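Local coordinates for membrane protein (Acinetobacter baumannii AB307-0294, PDB 5DL5) that forms a beta-barrel pore in the bacterial outer membrane and, as a member of the OprD porin family, probably admits small solutes, including antibiotics, at residues Gly209-Ser212 with Leu216-His219; His251-Thr256 with Tyr306-Asp311. One frame throughout, in Å; residues are numbered along the deposited sequence.

Contact 1 of 2, residues Gly209-Ser212 with Leu216-His219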
loop_
_atom_site.group_PDB
_atom_site.type_symbol
_atom_site.label_atom_id
_atom_site.label_comp_id
_atom_site.label_asym_id
_atom_site.label_seq_id
_atom_site.Cartn_x
_atom_site.Cartn_y
_atom_site.Cartn_z
ATOM N N GLY A 209 0.837 -15.830 -3.018
ATOM C CA GLY A 209 -0.506 -16.216 -3.397
ATOM C C GLY A 209 -1.541 -15.758 -2.368
ATOM O O GLY A 209 -1.257 -15.711 -1.119
ATOM N N LEU A 210 -2.733 -15.441 -2.872
ATOM C CA LEU A 210 -3.861 -15.113 -2.058
ATOM C C LEU A 210 -5.038 -15.907 -2.617
ATOM O O LEU A 210 -5.349 -15.831 -3.820
ATOM C CB LEU A 210 -4.232 -13.628 -2.107
ATOM C CG LEU A 210 -5.581 -13.192 -1.559
ATOM C CD1 LEU A 210 -5.799 -13.359 -0.054
ATOM C CD2 LEU A 210 -5.806 -11.749 -1.860
ATOM N N ASP A 211 -5.774 -16.543 -1.705
ATOM C CA ASP A 211 -7.116 -17.038 -2.045
ATOM C C ASP A 211 -8.120 -16.510 -1.039
ATOM O O ASP A 211 -8.074 -16.908 0.173
ATOM C CB ASP A 211 -7.094 -18.564 -2.058
ATOM C CG ASP A 211 -8.484 -19.175 -2.414
ATOM O OD1 ASP A 211 -9.491 -18.727 -1.932
ATOM O OD2 ASP A 211 -8.600 -20.089 -3.192
ATOM N N SER A 212 -9.050 -15.688 -1.525
ATOM C CA SER A 212 -9.985 -15.031 -0.666
ATOM C C SER A 212 -11.323 -15.475 -1.089
ATOM O O SER A 212 -11.734 -15.225 -2.231
ATOM C CB SER A 212 -9.900 -13.579 -0.825
ATOM O OG SER A 212 -10.809 -12.900 0.101
ATOM N N LEU A 216 -11.637 -13.444 -4.821
ATOM C CA LEU A 216 -10.657 -13.479 -5.800
ATOM C C LEU A 216 -9.500 -14.375 -5.404
ATOM O O LEU A 216 -9.316 -14.650 -4.208
ATOM C CB LEU A 216 -10.088 -12.082 -6.058
ATOM C CG LEU A 216 -9.510 -11.256 -4.886
ATOM C CD1 LEU A 216 -8.003 -11.332 -4.779
ATOM C CD2 LEU A 216 -9.766 -9.797 -5.175
ATOM N N GLU A 217 -8.733 -14.728 -6.413
ATOM C CA GLU A 217 -7.469 -15.419 -6.321
ATOM C C GLU A 217 -6.447 -14.518 -6.939
ATOM O O GLU A 217 -6.714 -13.869 -7.979
ATOM C CB GLU A 217 -7.523 -16.821 -7.013
ATOM C CG GLU A 217 -8.641 -17.662 -6.451
ATOM C CD GLU A 217 -8.894 -18.992 -7.200
ATOM O OE1 GLU A 217 -8.630 -19.145 -8.461
ATOM O OE2 GLU A 217 -9.443 -19.880 -6.490
ATOM N N ARG A 218 -5.305 -14.417 -6.289
ATOM C CA ARG A 218 -4.287 -13.507 -6.741
ATOM C C ARG A 218 -2.901 -14.038 -6.494
ATOM O O ARG A 218 -2.649 -14.611 -5.426
ATOM C CB ARG A 218 -4.470 -12.140 -6.084
ATOM C CG ARG A 218 -3.436 -11.117 -6.500
ATOM C CD ARG A 218 -3.983 -9.679 -6.369
ATOM N NE ARG A 218 -4.097 -9.288 -5.055
ATOM C CZ ARG A 218 -4.991 -8.377 -4.550
ATOM N NH1 ARG A 218 -5.977 -7.827 -5.248
ATOM N NH2 ARG A 218 -4.954 -8.200 -3.264
ATOM N N HIS A 219 -2.050 -13.939 -7.513
ATOM C CA HIS A 219 -0.657 -14.263 -7.369
ATOM C C HIS A 219 0.216 -13.095 -7.724
ATOM O O HIS A 219 -0.155 -12.308 -8.605
ATOM C CB HIS A 219 -0.352 -15.511 -8.219
ATOM C CG HIS A 219 -1.149 -16.729 -7.810
ATOM N ND1 HIS A 219 -2.380 -17.034 -8.346
ATOM C CD2 HIS A 219 -0.915 -17.668 -6.858
ATOM C CE1 HIS A 219 -2.852 -18.129 -7.780
ATOM N NE2 HIS A 219 -1.987 -18.521 -6.867
#
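The carbonyl oxygen of R218 takes the shortest bond here: L210 N donates to R218 O at 2.7 Å. A second, weaker hydrogen reaches the same oxygen, from G209 CA, which stands 3.4 Å from R218 O. The return bond from R218 N to L210 O is 2.8 Å long, and L210 O is likewise also met by a CA-H, that of E217. S212 and L216 make a second reciprocal pair of backbone bonds, with S212 N to L216 O at 2.9 Å. The strands are antiparallel, and L210/R218 and S212/L216 are the hydrogen-bonded pairs.

On the face bearing L210, S212, L216 and R218, CD2 of L210 meets CD1 of L216 at 3.7 Å. CD1 of L216 also lies over one face of the R218 guanidinium, offset toward its rim, because chi1 of 55° sets CG between the backbone N and the carbonyl carbon. The R218 chain bends at chi3; its NH2 bonds V134 O and its NH1 makes a salt bridge to D311 OD2. On the other face D211 and E217 run side by side, their carboxylate planes 61° apart and D211 OD2 only 3.4 Å from E217 OE2. Two negative charges so close would be expected to repel; a long, weak ion pair from E217 OE1 to K245 NZ may ease this. Beyond them, CD2 of H219 rests 3.8 Å from G209 CA.

This is the turn end of the hairpin formed by strands 203-212 and 216-229. Backbone bonds continue the barrel wall, from G209 and D211 to strand 190-200 and from E217 and H219 to strand 233-246, while loop residues V134, Y304 and S315 pack against the L210/R218 face.

Contact 2 of 2, residues His251-Thr256 with Tyr306-Asp311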
loop_
_atom_site.group_PDB
_atom_site.type_symbol
_atom_site.label_atom_id
_atom_site.label_comp_id
_atom_site.label_asym_id
_atom_site.label_seq_id
_atom_site.Cartn_x
_atom_site.Cartn_y
_atom_site.Cartn_z
ATOM N N HIS A 251 -16.690 -7.739 -6.439
ATOM C CA HIS A 251 -16.896 -6.383 -6.756
ATOM C C HIS A 251 -15.783 -5.884 -7.645
ATOM O O HIS A 251 -14.603 -5.934 -7.277
ATOM C CB HIS A 251 -16.966 -5.561 -5.467
ATOM C CG HIS A 251 -18.233 -5.749 -4.728
ATOM N ND1 HIS A 251 -18.376 -6.632 -3.668
ATOM C CD2 HIS A 251 -19.426 -5.137 -4.872
ATOM C CE1 HIS A 251 -19.606 -6.569 -3.211
ATOM N NE2 HIS A 251 -20.241 -5.637 -3.892
ATOM N N THR A 252 -16.156 -5.405 -8.823
ATOM C CA THR A 252 -15.165 -4.771 -9.754
ATOM C C THR A 252 -15.866 -3.553 -10.379
ATOM O O THR A 252 -17.095 -3.404 -10.177
ATOM C CB THR A 252 -14.794 -5.738 -10.924
ATOM O OG1 THR A 252 -15.970 -6.213 -11.600
ATOM C CG2 THR A 252 -14.002 -6.879 -10.479
ATOM N N TYR A 253 -15.134 -2.748 -11.180
ATOM C CA TYR A 253 -15.720 -1.544 -11.810
ATOM C C TYR A 253 -15.251 -1.442 -13.280
ATOM O O TYR A 253 -15.998 -0.926 -14.059
ATOM C CB TYR A 253 -15.430 -0.296 -11.065
ATOM C CG TYR A 253 -13.955 -0.082 -10.819
ATOM C CD1 TYR A 253 -13.358 -0.637 -9.724
ATOM C CD2 TYR A 253 -13.099 0.692 -11.750
ATOM C CE1 TYR A 253 -11.998 -0.442 -9.440
ATOM C CE2 TYR A 253 -11.708 0.854 -11.508
ATOM C CZ TYR A 253 -11.193 0.309 -10.305
ATOM O OH TYR A 253 -9.845 0.340 -9.938
ATOM N N SER A 254 -14.101 -1.962 -13.697
ATOM C CA SER A 254 -13.600 -1.732 -15.123
ATOM C C SER A 254 -13.849 -2.945 -16.035
ATOM O O SER A 254 -13.267 -3.044 -17.068
ATOM C CB SER A 254 -12.088 -1.341 -14.987
ATOM O OG SER A 254 -11.343 -2.458 -14.501
ATOM N N ALA A 255 -14.720 -3.910 -15.684
ATOM C CA ALA A 255 -14.811 -5.163 -16.441
ATOM C C ALA A 255 -15.320 -4.899 -17.814
ATOM O O ALA A 255 -16.079 -3.950 -17.979
ATOM C CB ALA A 255 -15.761 -6.160 -15.816
ATOM N N THR A 256 -14.880 -5.709 -18.791
ATOM C CA THR A 256 -15.500 -5.649 -20.175
ATOM C C THR A 256 -16.003 -7.008 -20.499
ATOM O O THR A 256 -15.883 -7.944 -19.672
ATOM C CB THR A 256 -14.470 -5.179 -21.237
ATOM O OG1 THR A 256 -13.208 -5.869 -21.072
ATOM C CG2 THR A 256 -14.236 -3.725 -21.029
ATOM N N TYR A 306 -7.977 -3.588 -7.582
ATOM C CA TYR A 306 -7.553 -3.953 -6.242
ATOM C C TYR A 306 -8.295 -3.096 -5.183
ATOM O O TYR A 306 -8.790 -1.967 -5.416
ATOM C CB TYR A 306 -6.026 -3.935 -6.085
ATOM C CG TYR A 306 -5.443 -2.531 -5.838
ATOM C CD1 TYR A 306 -5.258 -1.631 -6.879
ATOM C CD2 TYR A 306 -5.173 -2.080 -4.564
ATOM C CE1 TYR A 306 -4.769 -0.340 -6.667
ATOM C CE2 TYR A 306 -4.727 -0.825 -4.361
ATOM C CZ TYR A 306 -4.551 0.051 -5.403
ATOM O OH TYR A 306 -4.153 1.347 -5.206
ATOM N N GLY A 307 -8.371 -3.620 -3.986
ATOM C CA GLY A 307 -8.930 -2.800 -2.904
ATOM C C GLY A 307 -10.418 -2.790 -2.830
ATOM O O GLY A 307 -10.931 -2.133 -1.972
ATOM N N GLN A 308 -11.143 -3.577 -3.614
ATOM C CA GLN A 308 -12.580 -3.501 -3.662
ATOM C C GLN A 308 -13.233 -4.717 -2.954
ATOM O O GLN A 308 -14.436 -4.831 -3.003
ATOM C CB GLN A 308 -13.085 -3.528 -5.074
ATOM C CG GLN A 308 -12.480 -2.554 -6.080
ATOM C CD GLN A 308 -12.587 -1.135 -5.625
ATOM O OE1 GLN A 308 -11.599 -0.444 -5.403
ATOM N NE2 GLN A 308 -13.726 -0.731 -5.406
ATOM N N ASN A 309 -12.445 -5.647 -2.426
ATOM C CA ASN A 309 -13.011 -6.917 -1.845
ATOM C C ASN A 309 -12.165 -7.311 -0.649
ATOM O O ASN A 309 -11.632 -8.459 -0.606
ATOM C CB ASN A 309 -12.878 -8.035 -2.954
ATOM C CG ASN A 309 -13.691 -7.766 -4.226
ATOM O OD1 ASN A 309 -14.843 -8.007 -4.211
ATOM N ND2 ASN A 309 -13.083 -7.258 -5.296
ATOM N N ALA A 310 -11.898 -6.364 0.263
ATOM C CA ALA A 310 -11.211 -6.617 1.484
ATOM C C ALA A 310 -9.849 -7.261 1.275
ATOM O O ALA A 310 -9.448 -8.150 1.984
ATOM C CB ALA A 310 -12.097 -7.394 2.415
ATOM N N ASP A 311 -9.163 -6.779 0.247
ATOM C CA ASP A 311 -7.976 -7.387 -0.287
ATOM C C ASP A 311 -6.722 -6.528 -0.136
ATOM O O ASP A 311 -5.758 -6.801 -0.819
ATOM C CB ASP A 311 -8.186 -7.831 -1.800
ATOM C CG ASP A 311 -8.585 -6.694 -2.687
ATOM O OD1 ASP A 311 -9.482 -5.861 -2.295
ATOM O OD2 ASP A 311 -8.009 -6.550 -3.805
HETATM O O HOH W 1 -8.679 -0.220 -7.547
#
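N309 reads the backbone of H251 with both ends of its side-chain amide. H251 N gives its hydrogen to N309 OD1 at 2.9 Å, almost straight at 169° and on a lone pair of the oxygen. N309 ND2 answers by donating to H251 O at 2.8 Å; this bond also uses a carbonyl lone pair, although the acceptor sits somewhat out of the amide plane. Two bonds to one residue fix the rotation of the amide and do the work of a backbone pairing where neither segment is a strand. OD1 also lies near the plane of the H251 imidazole, at its edge, and CB of H251 is 3.5 Å from N309 OD1.

Next to this, CB of Q308 packs 3.6 Å from H251 O. With chi1 at -51°, CG of Q308 lies at the edge of the Y253 ring, 4.0 Å from CE1 of Y253; side chain and ring cross at about a right angle. The far end of that ring reaches a water: Y253 OH lies 2.7 Å from it, and the water donates to Y306 O.

Behind the first shell, D311 holds the turn that presents N309. Its OD2 accepts from G307 N on the syn side, and its OD1 is met by N309 N at 3.0 Å from above the carboxylate plane. D305, just before 306-311, accepts from Y253 N and bonds S254 OG of 251-256, while R185 NH2 bonds Q308 O.

Loop-to-loop packing, as in porins of the OprD family, joins the long loop between strands 233-246 and 273-286 to that between strands 289-300 and 332-341. F246 at the end of strand 233-246 touches T252 and N309, and D311 packs on L216 of strand 216-229.

From the N terminus, contact 1 comes first: it closes the tight turn of three residues between strands 203-212 and 216-229 and is complete before contact 2 opens. Contact 2 spans 49 residues, enclosing helix 263-266 and the strands 273-286 and 289-300, so that two long loops are joined to each other. The two contacts are in series, neither nested nor crossed, yet they touch in space, with centres about 13 Å apart. A salt bridge from R218 NH1 to D311 OD2, 2.8 Å long, carries the connection. Barrel wall and folded loops are thereby tied together.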